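PDB 4TQJ: lectin 2 from Agrocybe aegerita, which binds glycans, with specific recognition of N-acetylglucosamine at their non-reducing ends. Local coordinates for residues P10-A14 with W397-L401; I74-G78 with L117-A121. The protein carries 1 engineered substitution. One frame throughout, in Å; residues are numbered along the deposited sequence.

Overall arrangement
Seven antiparallel sheets, most of four strands, follow one another along this chain, consistent with a beta-propeller fold. Interaction 1 lays the loop after strand 4-5 against strand 395-399, which closes one sheet; its centre lies about 8 Å from the centre of the chain. Interaction 2 falls between these segments in sequence and packs strand 73-77 against strand 117-121 of the next sheet, its centre about 13 Å from the chain centre and about 13 Å from that of interaction 1. Pro10 CB lies 4.0 Å from Tyr119 CD1, and Leu62 packs against Pro10, Ile11 and Trp397 while pairing through its backbone with Val75. One contact thus lies where the chain ends close the ring, the other between successive blades.

Interaction 1: P10-A14 with W397-L401; sequences PIPVA and WMANL
Ile11 sets its CD1 methyl over one face of the Trp397 indole, a CH-pi contact in which the carbon lies 3.4 Å from the centroid of the five-membered ring of Trp397. Its CG1 branch lies beside the backbone N (chi1 -57°), which leaves CG2 to meet the methyl of Ala399. Farther along the indole, Pro10 approaches the six-membered ring, with Pro10 CD 3.7 Å from Trp397 CH2. Val13 divides its branches: CG2 rests on the backbone carbonyl of Met398, while CG1 lies beside the amide oxygen of Asn400. That oxygen takes the one direct hydrogen bond of the contact, Ala14 N to Asn400 OD1 at 2.8 Å, nearly straight at the hydrogen (169°) but with the donor tilted 31° from the carbonyl plane. Three waters extend the pairing. The first donates to Ile11 O and Met398 O, the second links Pro12 O to Asn400 N, and the third joins Ala14 O to Asn400 ND2, so both ends of the Asn400 amide are gripped and its rotation is fixed. The indole is steadied in turn by a hydrogen bond from Trp397 NE1 to Arg61 O. Strand 395-399 runs antiparallel to strand 20-25, completing a blade from both chain ends, consistent with the "velcro" closure of a beta-propeller; from neighbouring sheets, Leu62 meets Pro10, Ile11 and Trp397, and Val343 meets Val13 and Met398.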
loop_
_atom_site.group_PDB
_atom_site.type_symbol
_atom_site.label_atom_id
_atom_site.label_comp_id
_atom_site.label_asym_id
_atom_site.label_seq_id
_atom_site.Cartn_x
_atom_site.Cartn_y
_atom_site.Cartn_z
ATOM N N PRO A 10 14.340 12.917 8.389
ATOM C CA PRO A 10 14.010 12.168 9.601
ATOM C C PRO A 10 13.042 11.003 9.355
ATOM O O PRO A 10 12.907 10.130 10.225
ATOM C CB PRO A 10 13.361 13.235 10.486
ATOM C CG PRO A 10 12.786 14.196 9.519
ATOM C CD PRO A 10 13.801 14.286 8.430
ATOM N N ILE A 11 12.383 10.999 8.196
ATOM C CA ILE A 11 11.406 9.967 7.839
ATOM C C ILE A 11 11.990 9.013 6.805
ATOM O O ILE A 11 12.180 9.389 5.640
ATOM C CB ILE A 11 10.128 10.578 7.233
ATOM C CG1 ILE A 11 9.494 11.575 8.202
ATOM C CG2 ILE A 11 9.136 9.475 6.882
ATOM C CD1 ILE A 11 8.345 12.346 7.610
ATOM N N PRO A 12 12.288 7.779 7.223
ATOM C CA PRO A 12 12.822 6.786 6.290
ATOM C C PRO A 12 11.780 6.474 5.221
ATOM O O PRO A 12 10.590 6.410 5.523
ATOM C CB PRO A 12 13.053 5.554 7.176
ATOM C CG PRO A 12 13.072 6.071 8.565
ATOM C CD PRO A 12 12.095 7.213 8.568
ATOM N N VAL A 13 12.234 6.327 3.985
ATOM C CA VAL A 13 11.376 5.971 2.879
ATOM C C VAL A 13 11.941 4.678 2.307
ATOM O O VAL A 13 13.153 4.538 2.160
ATOM C CB VAL A 13 11.376 7.070 1.807
ATOM C CG1 VAL A 13 10.559 6.637 0.608
ATOM C CG2 VAL A 13 10.853 8.395 2.390
ATOM N N ALA A 14 11.074 3.723 2.003
ATOM C CA ALA A 14 11.544 2.422 1.538
ATOM C C ALA A 14 12.301 2.579 0.211
ATOM O O ALA A 14 11.876 3.342 -0.662
ATOM C CB ALA A 14 10.377 1.481 1.381
ATOM N N TRP A 397 6.939 16.047 2.975
ATOM C CA TRP A 397 7.787 14.880 3.039
ATOM C C TRP A 397 7.292 13.860 2.018
ATOM O O TRP A 397 6.104 13.835 1.668
ATOM C CB TRP A 397 7.676 14.214 4.411
ATOM C CG TRP A 397 8.031 15.027 5.637
ATOM C CD1 TRP A 397 7.203 15.316 6.691
ATOM C CD2 TRP A 397 9.311 15.581 5.974
ATOM N NE1 TRP A 397 7.883 16.024 7.649
ATOM C CE2 TRP A 397 9.178 16.202 7.235
ATOM C CE3 TRP A 397 10.555 15.618 5.330
ATOM C CZ2 TRP A 397 10.237 16.856 7.859
ATOM C CZ3 TRP A 397 11.605 16.269 5.948
ATOM C CH2 TRP A 397 11.440 16.883 7.199
ATOM N N MET A 398 8.194 13.006 1.555
ATOM C CA MET A 398 7.782 11.743 0.962
ATOM C C MET A 398 7.749 10.717 2.097
ATOM O O MET A 398 8.566 10.785 3.012
ATOM C CB MET A 398 8.751 11.300 -0.138
ATOM C CG MET A 398 8.916 12.314 -1.273
ATOM S SD MET A 398 7.371 12.737 -2.122
ATOM C CE MET A 398 6.812 11.135 -2.700
ATOM N N ALA A 399 6.795 9.786 2.045
ATOM C CA ALA A 399 6.686 8.720 3.040
ATOM C C ALA A 399 5.876 7.556 2.478
ATOM O O ALA A 399 5.061 7.746 1.591
ATOM C CB ALA A 399 6.033 9.240 4.313
ATOM N N ASN A 400 6.117 6.349 2.978
ATOM C CA ASN A 400 5.289 5.208 2.600
ATOM C C ASN A 400 4.167 5.048 3.618
ATOM O O ASN A 400 4.357 4.521 4.717
ATOM C CB ASN A 400 6.118 3.928 2.484
ATOM C CG ASN A 400 7.343 4.106 1.593
ATOM O OD1 ASN A 400 8.411 4.492 2.063
ATOM N ND2 ASN A 400 7.189 3.824 0.309
ATOM N N LEU A 401 2.993 5.539 3.258
ATOM C CA LEU A 401 1.856 5.473 4.158
ATOM C C LEU A 401 1.524 4.036 4.518
ATOM O O LEU A 401 1.132 3.748 5.637
ATOM C CB LEU A 401 0.662 6.171 3.524
ATOM C CG LEU A 401 0.950 7.667 3.446
ATOM C CD1 LEU A 401 -0.094 8.381 2.627
ATOM C CD2 LEU A 401 1.009 8.225 4.858
HETATM O O HOH W 1 11.117 11.263 4.134
HETATM O O HOH W 2 7.920 6.303 5.170
HETATM O O HOH W 3 9.313 3.853 -1.704
#

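Interaction 2: I74-G78 with L117-A121; sequences IVGFG and LRYLA
Phe77 and Arg118 face each other across two strands whose directions differ by 156° and whose axes approach to 9.5 Å, a spacing bridged by side chains without a direct hydrogen bond. The apolar contacts come first. Val75 and Leu120 meet tip to tip, with Leu120 CD1 3.6 Å from Val75 CB and nearly as close to both valine methyls. Leu120 CD2, the other branch, lies 4.0 Å from Phe77 CZ. A CH-pi contact follows: Arg118 CB stands over one face of the Phe77 ring, 4.1 Å from its centroid, and Arg118 CD comes to 3.6 Å from Phe77 CD1. Because the arginine chain bends at chi3 (-69°), its guanidinium continues past the ring, toward Phe77 CB, with the two planes 62° apart. Polar contacts lie at this end. Arg118 NH1 donates to a water at 2.9 Å, and that water bridges to Gly78 O; the same nitrogen also hydrogen-bonds Phe104 O. Ile131 of strand 130-134 packs on both Phe77 and Leu120. The chemistry implies a division of labour: hydrocarbon joins the sheets of successive propeller blades, while the buried arginine spends its methylenes on the ring and directs its charged end to backbone oxygen and water.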
loop_
_atom_site.group_PDB
_atom_site.type_symbol
_atom_site.label_atom_id
_atom_site.label_comp_id
_atom_site.label_asym_id
_atom_site.label_seq_id
_atom_site.Cartn_x
_atom_site.Cartn_y
_atom_site.Cartn_z
ATOM N N ILE A 74 0.062 10.596 11.541
ATOM C CA ILE A 74 0.568 11.955 11.636
ATOM C C ILE A 74 1.002 12.226 13.055
ATOM O O ILE A 74 0.241 11.999 13.994
ATOM C CB ILE A 74 -0.514 12.981 11.295
ATOM C CG1 ILE A 74 -1.180 12.636 9.964
ATOM C CG2 ILE A 74 0.074 14.381 11.271
ATOM C CD1 ILE A 74 -0.252 12.662 8.807
ATOM N N VAL A 75 2.230 12.717 13.220
ATOM C CA VAL A 75 2.741 13.025 14.542
ATOM C C VAL A 75 3.255 14.460 14.585
ATOM O O VAL A 75 4.047 14.872 13.734
ATOM C CB VAL A 75 3.882 12.080 14.943
ATOM C CG1 VAL A 75 4.303 12.359 16.370
ATOM C CG2 VAL A 75 3.480 10.615 14.757
ATOM N N GLY A 76 2.785 15.222 15.567
ATOM C CA GLY A 76 3.197 16.597 15.733
ATOM C C GLY A 76 3.749 16.834 17.120
ATOM O O GLY A 76 3.132 16.438 18.115
ATOM N N PHE A 77 4.920 17.461 17.190
ATOM C CA PHE A 77 5.497 17.863 18.467
ATOM C C PHE A 77 5.089 19.309 18.689
ATOM O O PHE A 77 5.738 20.221 18.184
ATOM C CB PHE A 77 7.029 17.718 18.457
ATOM C CG PHE A 77 7.503 16.292 18.375
ATOM C CD1 PHE A 77 7.952 15.629 19.512
ATOM C CD2 PHE A 77 7.491 15.607 17.168
ATOM C CE1 PHE A 77 8.389 14.314 19.445
ATOM C CE2 PHE A 77 7.917 14.284 17.091
ATOM C CZ PHE A 77 8.364 13.638 18.239
ATOM N N GLY A 78 3.992 19.504 19.423
ATOM C CA GLY A 78 3.432 20.824 19.660
ATOM C C GLY A 78 4.032 21.523 20.862
ATOM O O GLY A 78 5.172 21.257 21.232
ATOM N N LEU A 117 16.933 17.871 18.559
ATOM C CA LEU A 117 16.389 17.032 17.497
ATOM C C LEU A 117 15.370 16.086 18.101
ATOM O O LEU A 117 15.618 15.517 19.155
ATOM C CB LEU A 117 17.498 16.193 16.857
ATOM C CG LEU A 117 18.624 17.005 16.216
ATOM C CD1 LEU A 117 19.873 16.148 16.000
ATOM C CD2 LEU A 117 18.121 17.606 14.914
ATOM N N ARG A 118 14.241 15.906 17.422
ATOM C CA ARG A 118 13.236 14.933 17.823
ATOM C C ARG A 118 12.917 14.009 16.658
ATOM O O ARG A 118 12.577 14.472 15.577
ATOM C CB ARG A 118 11.973 15.643 18.334
ATOM C CG ARG A 118 12.109 16.131 19.781
ATOM C CD ARG A 118 11.142 17.275 20.132
ATOM N NE ARG A 118 11.479 18.522 19.452
ATOM C CZ ARG A 118 10.771 19.644 19.554
ATOM N NH1 ARG A 118 9.699 19.682 20.327
ATOM N NH2 ARG A 118 11.142 20.737 18.895
ATOM N N TYR A 119 13.040 12.707 16.891
ATOM C CA TYR A 119 12.824 11.684 15.867
ATOM C C TYR A 119 11.808 10.667 16.350
ATOM O O TYR A 119 11.557 10.547 17.550
ATOM C CB TYR A 119 14.112 10.906 15.611
ATOM C CG TYR A 119 15.270 11.673 15.004
ATOM C CD1 TYR A 119 15.073 12.640 14.031
ATOM C CD2 TYR A 119 16.575 11.390 15.389
ATOM C CE1 TYR A 119 16.160 13.327 13.473
ATOM C CE2 TYR A 119 17.650 12.057 14.836
ATOM C CZ TYR A 119 17.444 13.025 13.888
ATOM O OH TYR A 119 18.530 13.670 13.331
ATOM N N LEU A 120 11.249 9.918 15.409
ATOM C CA LEU A 120 10.408 8.765 15.718
ATOM C C LEU A 120 11.034 7.535 15.091
ATOM O O LEU A 120 11.320 7.526 13.896
ATOM C CB LEU A 120 9.006 8.964 15.149
ATOM C CG LEU A 120 8.276 10.156 15.756
ATOM C CD1 LEU A 120 7.153 10.655 14.842
ATOM C CD2 LEU A 120 7.774 9.814 17.152
ATOM N N ALA A 121 11.244 6.498 15.894
ATOM C CA ALA A 121 11.968 5.320 15.423
ATOM C C ALA A 121 11.676 4.080 16.269
ATOM O O ALA A 121 11.543 4.162 17.485
ATOM C CB ALA A 121 13.473 5.605 15.410
HETATM O O HOH W 4 7.756 21.749 19.995
#